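PDB 4OPW: uncharacterized protein from Parabacteroides merdae ATCC 43184, which is of unknown function but, as a DUF2807-family beta-solenoid protein, is a putative adhesin that may act in cell attachment. Local coordinates for residues Glu44-Glu49 against Lys78-Thr83; Pro53-Asp58 against Val66-Ala71; Asp207-Thr212 against Thr225-Lys230; Ile219-Pro224 against Gly235-Val240. All coordinates share one frame; numbering follows the deposited sequence.

The four contacts sit in two groups at the two ends of an elongated all-beta chain. Contacts 1 and 2 touch: the F79 and F68 rings meet, and V81 packs on V66, so an antiparallel strand pair and an irregular hairpin share apolar filling. Contacts 3 and 4 are interleaved along the chain, their centres about 9 Å apart; they are the last parallel rungs of two facing sheets, with Y221 against V227 and A211 against I219 and V237 between them. Contact 1 is partly buried, the other three lie at the surface. Polar side-chain pairing belongs to the C-terminal end, an amide pair in contact 3 and in contact 4 a single arginine bound to T236 and stacked on E238.

Contact 1: residues Glu44-Glu49 against Lys78-Thr83; sequences EITVDE and KFIVKT
E44 and K82 face each other as an antiparallel hydrogen-bonded pair, E44 N to K82 O at 2.8 Å and K82 N back to E44 O, and T46 with I80 repeats the pattern at 2.9 Å from T46 N to I80 O. All four donors lie in the carbonyl planes of their acceptors. Between these two hydrogen-bonded pairs, I45 and V81 are held by weaker CA-H...O contacts, such as I45 CA to I80 O at 3.4 Å, and V47 CA meets K78 O in the same way beyond T46.

The apolar contacts gather on the face carrying I45 and V81. I45 CD1 rests against V81 CG2 at 3.7 Å, the two side chains running alongside, while CG2, the other branch of I45, reaches F79 CE1 at 4.2 Å. V55 and I57 from strand 55-60 pack on I45, so this face looks inward.

On the other face, E44 and K82 lie side by side with both CG atoms anti to the backbone N (chi1 -168° and -175°). E44 OE1 touches the aliphatic CD of K82 at 3.6 Å and stays 4.8 Å from K82 NZ, so opposite charges are near without a salt bridge. T46 CB meets I80 CB, and T46 OG1 bonds to T13.

With strand 11-17 on the other edge of 42-46, this is a regular antiparallel ladder beside the first parallel rungs of a beta-solenoid.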
loop_
_atom_site.group_PDB
_atom_site.type_symbol
_atom_site.label_atom_id
_atom_site.label_comp_id
_atom_site.label_asym_id
_atom_site.label_seq_id
_atom_site.Cartn_x
_atom_site.Cartn_y
_atom_site.Cartn_z
ATOM N N GLU A 44 13.394 13.445 -8.824
ATOM C CA GLU A 44 13.411 13.523 -10.274
ATOM C C GLU A 44 11.970 13.486 -10.758
ATOM O O GLU A 44 11.228 12.546 -10.436
ATOM C CB GLU A 44 14.251 12.348 -10.808
ATOM C CG GLU A 44 14.613 12.451 -12.270
ATOM C CD GLU A 44 15.625 11.408 -12.703
ATOM O OE1 GLU A 44 15.381 10.203 -12.471
ATOM O OE2 GLU A 44 16.655 11.798 -13.296
ATOM N N ILE A 45 11.567 14.537 -11.501
ATOM C CA ILE A 45 10.208 14.704 -12.021
ATOM C C ILE A 45 10.207 14.645 -13.531
ATOM O O ILE A 45 10.930 15.419 -14.173
ATOM C CB ILE A 45 9.567 16.069 -11.553
ATOM C CG1 ILE A 45 9.611 16.276 -10.030
ATOM C CG2 ILE A 45 8.131 16.299 -12.136
ATOM C CD1 ILE A 45 8.741 15.288 -9.181
ATOM N N THR A 46 9.344 13.779 -14.093
ATOM C CA THR A 46 9.078 13.721 -15.529
ATOM C C THR A 46 7.616 14.114 -15.735
ATOM O O THR A 46 6.712 13.459 -15.196
ATOM C CB THR A 46 9.393 12.338 -16.138
ATOM O OG1 THR A 46 10.733 12.004 -15.823
ATOM C CG2 THR A 46 9.209 12.316 -17.662
ATOM N N VAL A 47 7.382 15.165 -16.517
ATOM C CA VAL A 47 6.031 15.643 -16.825
ATOM C C VAL A 47 6.138 16.475 -18.115
ATOM O O VAL A 47 7.255 16.793 -18.534
ATOM C CB VAL A 47 5.429 16.429 -15.602
ATOM C CG1 VAL A 47 6.091 17.808 -15.420
ATOM C CG2 VAL A 47 3.905 16.553 -15.695
ATOM N N ASP A 48 5.013 16.841 -18.746
ATOM C CA ASP A 48 5.089 17.700 -19.940
ATOM C C ASP A 48 5.938 18.916 -19.594
ATOM O O ASP A 48 5.790 19.466 -18.500
ATOM C CB ASP A 48 3.693 18.130 -20.406
ATOM C CG ASP A 48 2.773 16.949 -20.623
ATOM O OD1 ASP A 48 2.463 16.248 -19.630
ATOM O OD2 ASP A 48 2.262 16.808 -21.740
ATOM N N GLU A 49 6.870 19.286 -20.477
ATOM C CA GLU A 49 7.817 20.367 -20.165
ATOM C C GLU A 49 7.148 21.662 -19.653
ATOM O O GLU A 49 7.672 22.272 -18.719
ATOM C CB GLU A 49 8.718 20.681 -21.376
ATOM C CG GLU A 49 7.968 20.921 -22.673
ATOM C CD GLU A 49 8.831 21.214 -23.883
ATOM O OE1 GLU A 49 9.992 20.752 -23.932
ATOM O OE2 GLU A 49 8.340 21.924 -24.784
ATOM N N LYS A 78 2.140 12.252 -18.761
ATOM C CA LYS A 78 2.630 11.293 -17.772
ATOM C C LYS A 78 3.233 12.104 -16.652
ATOM O O LYS A 78 3.636 13.250 -16.882
ATOM C CB LYS A 78 3.669 10.333 -18.423
ATOM C CG LYS A 78 3.979 9.084 -17.577
ATOM C CD LYS A 78 4.517 7.957 -18.434
ATOM C CE LYS A 78 4.890 6.737 -17.623
ATOM N NZ LYS A 78 3.708 6.091 -16.969
ATOM N N PHE A 79 3.249 11.545 -15.442
ATOM C CA PHE A 79 3.804 12.236 -14.278
ATOM C C PHE A 79 4.581 11.183 -13.477
ATOM O O PHE A 79 3.977 10.308 -12.848
ATOM C CB PHE A 79 2.679 12.908 -13.473
ATOM C CG PHE A 79 3.027 13.901 -12.380
ATOM C CD1 PHE A 79 4.251 13.842 -11.723
ATOM C CD2 PHE A 79 2.086 14.825 -11.939
ATOM C CE1 PHE A 79 4.555 14.740 -10.697
ATOM C CE2 PHE A 79 2.387 15.724 -10.914
ATOM C CZ PHE A 79 3.618 15.675 -10.298
ATOM N N ILE A 80 5.924 11.218 -13.590
ATOM C CA ILE A 80 6.793 10.260 -12.913
ATOM C C ILE A 80 7.588 10.969 -11.834
ATOM O O ILE A 80 8.150 12.035 -12.074
ATOM C CB ILE A 80 7.767 9.528 -13.905
ATOM C CG1 ILE A 80 7.032 8.950 -15.144
ATOM C CG2 ILE A 80 8.592 8.423 -13.175
ATOM C CD1 ILE A 80 8.019 8.424 -16.257
ATOM N N VAL A 81 7.632 10.358 -10.646
ATOM C CA VAL A 81 8.405 10.839 -9.510
ATOM C C VAL A 81 9.416 9.748 -9.150
ATOM O O VAL A 81 9.037 8.581 -9.003
ATOM C CB VAL A 81 7.504 11.216 -8.302
ATOM C CG1 VAL A 81 8.350 11.644 -7.088
ATOM C CG2 VAL A 81 6.526 12.318 -8.685
ATOM N N LYS A 82 10.705 10.111 -9.055
ATOM C CA LYS A 82 11.742 9.195 -8.596
ATOM C C LYS A 82 12.457 9.872 -7.424
ATOM O O LYS A 82 13.043 10.935 -7.614
ATOM C CB LYS A 82 12.726 8.815 -9.714
ATOM C CG LYS A 82 13.738 7.763 -9.247
ATOM C CD LYS A 82 14.771 7.414 -10.308
ATOM C CE LYS A 82 15.956 6.729 -9.678
ATOM N NZ LYS A 82 16.752 5.964 -10.670
ATOM N N THR A 83 12.389 9.289 -6.206
ATOM C CA THR A 83 13.041 9.955 -5.066
ATOM C C THR A 83 13.534 8.919 -4.049
ATOM O O THR A 83 13.262 7.727 -4.188
ATOM C CB THR A 83 12.092 11.004 -4.442
ATOM O OG1 THR A 83 12.812 11.844 -3.544
ATOM C CG2 THR A 83 10.872 10.381 -3.771
#

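Contact 2: residues Pro53-Asp58 against Val66-Ala71; sequences PYVNID and VGFKGA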
loop_
_atom_site.group_PDB
_atom_site.type_symbol
_atom_site.label_atom_id
_atom_site.label_comp_id
_atom_site.label_asym_id
_atom_site.label_seq_id
_atom_site.Cartn_x
_atom_site.Cartn_y
_atom_site.Cartn_z
ATOM N N PRO A 53 6.445 24.211 -13.987
ATOM C CA PRO A 53 6.205 25.317 -13.027
ATOM C C PRO A 53 5.057 25.044 -12.064
ATOM O O PRO A 53 4.983 25.695 -11.025
ATOM C CB PRO A 53 5.856 26.505 -13.947
ATOM C CG PRO A 53 6.524 26.181 -15.232
ATOM C CD PRO A 53 6.307 24.701 -15.381
ATOM N N TYR A 54 4.167 24.085 -12.394
ATOM C CA TYR A 54 2.999 23.753 -11.571
ATOM C C TYR A 54 3.244 22.524 -10.699
ATOM O O TYR A 54 2.372 22.173 -9.917
ATOM C CB TYR A 54 1.753 23.545 -12.456
ATOM C CG TYR A 54 1.522 24.719 -13.385
ATOM C CD1 TYR A 54 1.105 25.954 -12.891
ATOM C CD2 TYR A 54 1.868 24.645 -14.732
ATOM C CE1 TYR A 54 0.981 27.069 -13.727
ATOM C CE2 TYR A 54 1.748 25.756 -15.577
ATOM C CZ TYR A 54 1.291 26.961 -15.070
ATOM O OH TYR A 54 1.138 28.063 -15.884
ATOM N N VAL A 55 4.424 21.908 -10.793
ATOM C CA VAL A 55 4.737 20.726 -9.977
ATOM C C VAL A 55 4.982 21.173 -8.529
ATOM O O VAL A 55 5.837 22.025 -8.262
ATOM C CB VAL A 55 5.906 19.886 -10.569
ATOM C CG1 VAL A 55 6.366 18.796 -9.589
ATOM C CG2 VAL A 55 5.483 19.259 -11.896
ATOM N N ASN A 56 4.174 20.607 -7.605
ATOM C CA ASN A 56 4.254 20.893 -6.174
ATOM C C ASN A 56 5.061 19.814 -5.448
ATOM O O ASN A 56 4.705 18.647 -5.511
ATOM C CB ASN A 56 2.827 20.971 -5.568
ATOM C CG ASN A 56 2.784 21.307 -4.093
ATOM O OD1 ASN A 56 3.537 22.144 -3.588
ATOM N ND2 ASN A 56 1.883 20.664 -3.362
ATOM N N ILE A 57 6.169 20.211 -4.809
ATOM C CA ILE A 57 7.021 19.361 -3.964
ATOM C C ILE A 57 7.061 20.101 -2.652
ATOM O O ILE A 57 7.635 21.192 -2.586
ATOM C CB ILE A 57 8.442 19.100 -4.567
ATOM C CG1 ILE A 57 8.348 18.367 -5.921
ATOM C CG2 ILE A 57 9.340 18.335 -3.559
ATOM C CD1 ILE A 57 9.599 18.538 -6.798
ATOM N N ASP A 58 6.373 19.583 -1.635
ATOM C CA ASP A 58 6.323 20.294 -0.368
ATOM C C ASP A 58 6.551 19.357 0.801
ATOM O O ASP A 58 5.899 18.323 0.887
ATOM C CB ASP A 58 4.960 20.988 -0.218
ATOM C CG ASP A 58 4.956 22.031 0.897
ATOM O OD1 ASP A 58 5.866 22.886 0.917
ATOM O OD2 ASP A 58 4.017 22.026 1.703
ATOM N N VAL A 66 3.406 15.451 -3.057
ATOM C CA VAL A 66 3.703 15.758 -4.466
ATOM C C VAL A 66 2.369 15.849 -5.218
ATOM O O VAL A 66 1.480 15.034 -5.007
ATOM C CB VAL A 66 4.696 14.729 -5.125
ATOM C CG1 VAL A 66 4.920 15.031 -6.603
ATOM C CG2 VAL A 66 6.040 14.695 -4.395
ATOM N N GLY A 67 2.252 16.831 -6.108
ATOM C CA GLY A 67 1.084 16.991 -6.965
ATOM C C GLY A 67 1.244 18.250 -7.792
ATOM O O GLY A 67 2.373 18.607 -8.160
ATOM N N PHE A 68 0.134 18.925 -8.071
ATOM C CA PHE A 68 0.160 20.202 -8.796
ATOM C C PHE A 68 -0.279 21.352 -7.891
ATOM O O PHE A 68 -0.944 21.127 -6.879
ATOM C CB PHE A 68 -0.738 20.165 -10.046
ATOM C CG PHE A 68 -0.239 19.290 -11.168
ATOM C CD1 PHE A 68 0.973 19.555 -11.795
ATOM C CD2 PHE A 68 -1.023 18.244 -11.657
ATOM C CE1 PHE A 68 1.438 18.725 -12.835
ATOM C CE2 PHE A 68 -0.577 17.443 -12.718
ATOM C CZ PHE A 68 0.643 17.697 -13.307
ATOM N N LYS A 69 0.135 22.574 -8.263
ATOM C CA LYS A 69 -0.201 23.835 -7.588
ATOM C C LYS A 69 -0.184 24.976 -8.599
ATOM O O LYS A 69 0.456 24.859 -9.649
ATOM C CB LYS A 69 0.777 24.134 -6.428
ATOM C CG LYS A 69 2.249 24.219 -6.866
ATOM C CD LYS A 69 3.011 25.383 -6.254
ATOM C CE LYS A 69 4.485 25.326 -6.595
ATOM N NZ LYS A 69 4.748 25.499 -8.050
ATOM N N GLY A 70 -0.865 26.074 -8.281
ATOM C CA GLY A 70 -0.854 27.288 -9.107
ATOM C C GLY A 70 -1.694 27.379 -10.357
ATOM O O GLY A 70 -1.717 28.437 -10.998
ATOM N N ALA A 71 -2.332 26.290 -10.740
ATOM C CA ALA A 71 -3.228 26.187 -11.903
ATOM C C ALA A 71 -3.990 24.910 -11.829
ATOM O O ALA A 71 -3.569 23.988 -11.127
ATOM C CB ALA A 71 -2.443 26.237 -13.217
HETATM O O HOH W 1 -0.233 19.116 -4.730
#
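Y54 O takes the backbone N-H of K69 at 2.8 Å, in its carbonyl plane, and the same oxygen lies at the edge of the F68 ring, 3.5 Å from F68 CD1. Next along, N56 and G67 form an antiparallel hydrogen-bonded pair. N56 N to G67 O is short and straight (2.7 Å, 167°), although the donor stands above that carbonyl plane, whereas G67 N meets N56 O on a lone pair.

The Y54 ring has K69 O at its edge and A71 CB obliquely beside it, 3.6 Å from Y54 CE1. K69 is modelled in two conformers; in the one described here its CG sits between its own backbone N and carbonyl carbon (chi1 58°), which lays the lysine across N56 at about a right angle, K69 CG to N56 CB 3.5 Å.

Farther out, a water accepts from N56 ND2 and donates to F68 O, tying the asparagine amide to the opposite backbone. V55 CG2 approaches the F68 ring obliquely, and that ring in turn meets F79. V5 of strand 4-6 packs on both Y54 and A71, the two residues whose side chains already touch at this end of the contact.

The arrangement is that of a beta hairpin, strands 55-60 and 63-66, whose returning chain turns a corner at G67 and leaves as a loop.

Contact 3: residues Asp207-Thr212 against Thr225-Lys230; sequences DNLKAT and TAVQQK
N208 and Q228 close a two-bond amide ring above the ladder, and Q228 can be followed from its root. N208 is modelled in two conformers, and the amide pair belongs to the one described here. From Q228 CB, CG departs anti to the carbonyl carbon, and a bend at chi2 (89°) folds the chain back over the neighbouring strand. There Q228 CD lies 3.5 Å from N208 OD1, at the start of the paired amide. OE1 accepts from N208 ND2 at 2.8 Å, while NE2 donates to N208 OD1 at 2.9 Å. Both N-H...O angles are 161°, each donor lies on a carbonyl lone pair, and the two amide planes are only 15° apart. With each amide both donor and acceptor, the way round of one sets that of the other.

Asparagine and glutamine thus form one cross-strand amide pair on a parallel beta-solenoid sheet, joining strands 208-214 and 226-232; here 226-232 is the outermost strand of its sheet within the chain. The backbone below is regular: Q228 N donates nearly straight to L209 O, and Q228 O receives A211 N at 2.9 Å. A226 O accepts twice, from L209 N and from T225 OG1, which reach it from opposite faces of its plane.

On the inward face L209 CD2 lies 4.1 Å from V227 CG1, the two side chains running alongside, and Y221 of the facing sheet touches both. A211 CB meets Q229 CB at 4.2 Å, and V237 packs against both residues.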
loop_
_atom_site.group_PDB
_atom_site.type_symbol
_atom_site.label_atom_id
_atom_site.label_comp_id
_atom_site.label_asym_id
_atom_site.label_seq_id
_atom_site.Cartn_x
_atom_site.Cartn_y
_atom_site.Cartn_z
ATOM N N ASP A 207 -0.365 -21.777 14.373
ATOM C CA ASP A 207 -0.624 -22.256 15.730
ATOM C C ASP A 207 -2.095 -22.065 16.092
ATOM O O ASP A 207 -2.759 -23.047 16.457
ATOM C CB ASP A 207 0.285 -21.572 16.767
ATOM C CG ASP A 207 0.057 -22.079 18.179
ATOM O OD1 ASP A 207 0.212 -23.299 18.404
ATOM O OD2 ASP A 207 -0.343 -21.271 19.040
ATOM N N ASN A 208 -2.604 -20.811 16.002
ATOM C CA ASN A 208 -3.996 -20.547 16.336
ATOM C C ASN A 208 -4.624 -19.542 15.403
ATOM O O ASN A 208 -3.976 -18.573 14.993
ATOM C CB ASN A 208 -4.146 -20.060 17.771
ATOM C CG ASN A 208 -5.534 -20.267 18.312
ATOM O OD1 ASN A 208 -5.945 -21.389 18.638
ATOM N ND2 ASN A 208 -6.291 -19.193 18.414
ATOM N N LEU A 209 -5.898 -19.777 15.108
ATOM C CA LEU A 209 -6.704 -18.912 14.269
ATOM C C LEU A 209 -8.032 -18.615 14.941
ATOM O O LEU A 209 -8.757 -19.534 15.310
ATOM C CB LEU A 209 -6.962 -19.560 12.886
ATOM C CG LEU A 209 -8.060 -18.901 12.013
ATOM C CD1 LEU A 209 -7.665 -17.479 11.582
ATOM C CD2 LEU A 209 -8.447 -19.783 10.812
ATOM N N LYS A 210 -8.345 -17.317 15.072
ATOM C CA LYS A 210 -9.636 -16.851 15.567
ATOM C C LYS A 210 -10.356 -16.267 14.353
ATOM O O LYS A 210 -9.878 -15.283 13.776
ATOM C CB LYS A 210 -9.471 -15.848 16.714
ATOM C CG LYS A 210 -8.924 -16.483 17.989
ATOM C CD LYS A 210 -8.825 -15.460 19.059
ATOM C CE LYS A 210 -8.150 -15.965 20.293
ATOM N NZ LYS A 210 -8.360 -14.991 21.372
ATOM N N ALA A 211 -11.444 -16.919 13.914
ATOM C CA ALA A 211 -12.171 -16.497 12.714
ATOM C C ALA A 211 -13.588 -16.045 13.008
ATOM O O ALA A 211 -14.333 -16.723 13.735
ATOM C CB ALA A 211 -12.192 -17.639 11.701
ATOM N N THR A 212 -13.963 -14.889 12.428
ATOM C CA THR A 212 -15.310 -14.334 12.579
ATOM C C THR A 212 -15.846 -13.934 11.213
ATOM O O THR A 212 -15.205 -13.157 10.508
ATOM C CB THR A 212 -15.340 -13.142 13.554
ATOM O OG1 THR A 212 -14.580 -13.447 14.732
ATOM C CG2 THR A 212 -16.777 -12.739 13.935
ATOM N N THR A 225 -3.336 -25.846 12.195
ATOM C CA THR A 225 -3.627 -24.796 13.189
ATOM C C THR A 225 -4.897 -25.107 13.941
ATOM O O THR A 225 -5.809 -25.705 13.358
ATOM C CB THR A 225 -3.756 -23.393 12.502
ATOM O OG1 THR A 225 -4.034 -22.376 13.480
ATOM C CG2 THR A 225 -4.816 -23.344 11.428
ATOM N N ALA A 226 -4.970 -24.689 15.215
ATOM C CA ALA A 226 -6.195 -24.778 16.005
ATOM C C ALA A 226 -7.114 -23.662 15.519
ATOM O O ALA A 226 -6.622 -22.596 15.105
ATOM C CB ALA A 226 -5.899 -24.632 17.485
ATOM N N VAL A 227 -8.429 -23.911 15.479
ATOM C CA VAL A 227 -9.356 -22.899 14.964
ATOM C C VAL A 227 -10.531 -22.703 15.929
ATOM O O VAL A 227 -11.167 -23.678 16.328
ATOM C CB VAL A 227 -9.876 -23.277 13.528
ATOM C CG1 VAL A 227 -10.841 -22.228 12.986
ATOM C CG2 VAL A 227 -8.728 -23.478 12.536
ATOM N N GLN A 228 -10.822 -21.437 16.277
ATOM C CA GLN A 228 -12.013 -21.029 17.019
ATOM C C GLN A 228 -12.776 -20.106 16.075
ATOM O O GLN A 228 -12.201 -19.124 15.592
ATOM C CB GLN A 228 -11.700 -20.352 18.360
ATOM C CG GLN A 228 -10.910 -21.216 19.348
ATOM C CD GLN A 228 -9.422 -21.042 19.143
ATOM O OE1 GLN A 228 -8.902 -19.919 19.071
ATOM N NE2 GLN A 228 -8.706 -22.153 19.021
ATOM N N GLN A 229 -14.019 -20.452 15.730
ATOM C CA GLN A 229 -14.762 -19.647 14.761
ATOM C C GLN A 229 -16.165 -19.325 15.223
ATOM O O GLN A 229 -16.746 -20.049 16.038
ATOM C CB GLN A 229 -14.832 -20.362 13.395
ATOM C CG GLN A 229 -15.558 -21.718 13.416
ATOM C CD GLN A 229 -15.541 -22.390 12.079
ATOM O OE1 GLN A 229 -16.488 -22.283 11.301
ATOM N NE2 GLN A 229 -14.460 -23.089 11.775
ATOM N N LYS A 230 -16.720 -18.251 14.643
ATOM C CA LYS A 230 -18.103 -17.842 14.820
ATOM C C LYS A 230 -18.563 -17.300 13.490
ATOM O O LYS A 230 -18.056 -16.273 13.027
ATOM C CB LYS A 230 -18.283 -16.832 15.972
ATOM C CG LYS A 230 -19.756 -16.551 16.325
ATOM C CD LYS A 230 -20.575 -17.821 16.661
ATOM C CE LYS A 230 -22.055 -17.539 16.709
ATOM N NZ LYS A 230 -22.860 -18.744 16.370
#

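Contact 4: residues Ile219-Pro224 against Gly235-Val240; sequences IRYKGP and GTVEEV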
loop_
_atom_site.group_PDB
_atom_site.type_symbol
_atom_site.label_atom_id
_atom_site.label_comp_id
_atom_site.label_asym_id
_atom_site.label_seq_id
_atom_site.Cartn_x
_atom_site.Cartn_y
_atom_site.Cartn_z
ATOM N N ILE A 219 -13.228 -17.658 4.484
ATOM C CA ILE A 219 -11.879 -17.726 5.015
ATOM C C ILE A 219 -11.316 -19.094 4.628
ATOM O O ILE A 219 -11.928 -20.126 4.927
ATOM C CB ILE A 219 -11.824 -17.484 6.538
ATOM C CG1 ILE A 219 -12.288 -16.051 6.889
ATOM C CG2 ILE A 219 -10.404 -17.801 7.093
ATOM C CD1 ILE A 219 -12.501 -15.803 8.409
ATOM N N ARG A 220 -10.178 -19.098 3.930
ATOM C CA ARG A 220 -9.525 -20.354 3.551
ATOM C C ARG A 220 -8.145 -20.336 4.171
ATOM O O ARG A 220 -7.435 -19.344 4.036
ATOM C CB ARG A 220 -9.506 -20.545 2.016
ATOM C CG ARG A 220 -10.897 -20.742 1.386
ATOM C CD ARG A 220 -11.593 -22.014 1.856
ATOM N NE ARG A 220 -12.941 -22.147 1.299
ATOM C CZ ARG A 220 -14.060 -21.741 1.896
ATOM N NH1 ARG A 220 -14.011 -21.131 3.072
ATOM N NH2 ARG A 220 -15.236 -21.933 1.316
ATOM N N TYR A 221 -7.790 -21.378 4.931
ATOM C CA TYR A 221 -6.507 -21.361 5.608
ATOM C C TYR A 221 -5.671 -22.600 5.342
ATOM O O TYR A 221 -6.198 -23.684 5.078
ATOM C CB TYR A 221 -6.710 -21.194 7.137
ATOM C CG TYR A 221 -7.374 -22.376 7.816
ATOM C CD1 TYR A 221 -8.760 -22.442 7.953
ATOM C CD2 TYR A 221 -6.617 -23.421 8.336
ATOM C CE1 TYR A 221 -9.373 -23.518 8.588
ATOM C CE2 TYR A 221 -7.221 -24.506 8.961
ATOM C CZ TYR A 221 -8.599 -24.546 9.093
ATOM O OH TYR A 221 -9.187 -25.620 9.713
ATOM N N LYS A 222 -4.352 -22.438 5.452
ATOM C CA LYS A 222 -3.411 -23.560 5.391
ATOM C C LYS A 222 -2.853 -23.713 6.773
ATOM O O LYS A 222 -2.462 -22.713 7.392
ATOM C CB LYS A 222 -2.317 -23.342 4.335
ATOM C CG LYS A 222 -2.842 -23.650 2.939
ATOM C CD LYS A 222 -1.864 -23.343 1.823
ATOM C CE LYS A 222 -2.570 -23.465 0.488
ATOM N NZ LYS A 222 -1.663 -23.221 -0.657
ATOM N N GLY A 223 -2.898 -24.919 7.310
ATOM C CA GLY A 223 -2.395 -25.140 8.653
ATOM C C GLY A 223 -1.127 -25.971 8.666
ATOM O O GLY A 223 -0.263 -25.791 7.800
ATOM N N PRO A 224 -1.003 -26.926 9.613
ATOM C CA PRO A 224 -1.962 -27.227 10.708
ATOM C C PRO A 224 -2.118 -26.071 11.696
ATOM O O PRO A 224 -1.140 -25.388 12.016
ATOM C CB PRO A 224 -1.320 -28.429 11.423
ATOM C CG PRO A 224 -0.293 -28.986 10.451
ATOM C CD PRO A 224 0.186 -27.801 9.671
ATOM N N GLY A 235 -21.218 -17.753 4.378
ATOM C CA GLY A 235 -19.768 -17.873 4.293
ATOM C C GLY A 235 -19.221 -18.975 5.188
ATOM O O GLY A 235 -19.914 -19.414 6.100
ATOM N N THR A 236 -18.016 -19.491 4.909
ATOM C CA THR A 236 -17.446 -20.572 5.726
ATOM C C THR A 236 -15.966 -20.357 5.979
ATOM O O THR A 236 -15.295 -19.589 5.276
ATOM C CB THR A 236 -17.628 -21.961 5.044
ATOM O OG1 THR A 236 -16.901 -21.971 3.816
ATOM C CG2 THR A 236 -19.090 -22.351 4.818
ATOM N N VAL A 237 -15.464 -21.095 6.967
ATOM C CA VAL A 237 -14.069 -21.179 7.383
ATOM C C VAL A 237 -13.647 -22.610 7.058
ATOM O O VAL A 237 -14.233 -23.547 7.610
ATOM C CB VAL A 237 -13.883 -20.828 8.883
ATOM C CG1 VAL A 237 -12.412 -20.871 9.278
ATOM C CG2 VAL A 237 -14.486 -19.469 9.220
ATOM N N GLU A 238 -12.692 -22.794 6.131
ATOM C CA GLU A 238 -12.290 -24.142 5.713
ATOM C C GLU A 238 -10.802 -24.238 5.451
ATOM O O GLU A 238 -10.194 -23.288 4.955
ATOM C CB GLU A 238 -13.043 -24.569 4.427
ATOM C CG GLU A 238 -14.535 -24.811 4.592
ATOM C CD GLU A 238 -15.285 -25.104 3.310
ATOM O OE1 GLU A 238 -14.715 -25.781 2.424
ATOM O OE2 GLU A 238 -16.455 -24.670 3.196
ATOM N N GLU A 239 -10.218 -25.401 5.772
ATOM C CA GLU A 239 -8.818 -25.687 5.496
ATOM C C GLU A 239 -8.630 -26.054 4.018
ATOM O O GLU A 239 -9.464 -26.763 3.455
ATOM C CB GLU A 239 -8.346 -26.868 6.381
ATOM C CG GLU A 239 -6.840 -27.049 6.342
ATOM C CD GLU A 239 -6.237 -28.170 7.164
ATOM O OE1 GLU A 239 -6.798 -29.290 7.167
ATOM O OE2 GLU A 239 -5.136 -27.951 7.714
ATOM N N VAL A 240 -7.527 -25.632 3.407
ATOM C CA VAL A 240 -7.211 -26.040 2.038
ATOM C C VAL A 240 -5.929 -26.879 2.088
ATOM O O VAL A 240 -4.992 -26.521 2.801
ATOM C CB VAL A 240 -7.126 -24.886 1.015
ATOM C CG1 VAL A 240 -8.510 -24.329 0.691
ATOM C CG2 VAL A 240 -6.205 -23.781 1.494
HETATM O O HOH W 2 -3.612 -27.214 5.489
#
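The last parallel rung of the solenoid pairs strand 218-221 with strand 237-239, and R220 reaches across to T236 and E238 at the start of the latter. R220 NH1 donates to T236 O at 3.0 Å and to I219 O of its own strand. Both oxygens lie in the guanidinium plane, yet the nitrogen stands well above each carbonyl plane, while I219 N and E238 N approach the same oxygens, T236 O and I219 O, nearly along their C=O bonds. T236 OG1 adds weak bonds from NH1 and NH2.

The carboxylate of E238 is stacked on one face of the guanidinium, planes 16° apart. R220 NH2 to E238 OE2 is a 3.5 Å salt bridge of charge alone, as the oxygen lies well out of the guanidinium plane. T236 OG1 donates to E238 OE2 at 2.8 Å, meeting it from above the carboxylate plane, and so helps to hold the acid in place. A bend at chi2 turns the arginine back along the strand.

This last rung stays parallel, its strand axes 21° apart, and its inward side faces strands 208-214 and 226-232 across the solenoid interior. There Y221 CG stands between its backbone N and carbonyl carbon (chi1 67°), bringing the ring under E239: CB of E239 makes a CH-pi contact 4.0 Å from the Y221 ring centroid. V237 CG1 approaches Y221 CE1 obliquely, and I203 and P205 also touch the tyrosine. Toward the chain end a water accepts from G223 N and donates to E239 OE2 (2.8 Å) and V240 O, while E239 OE1 pairs with K241.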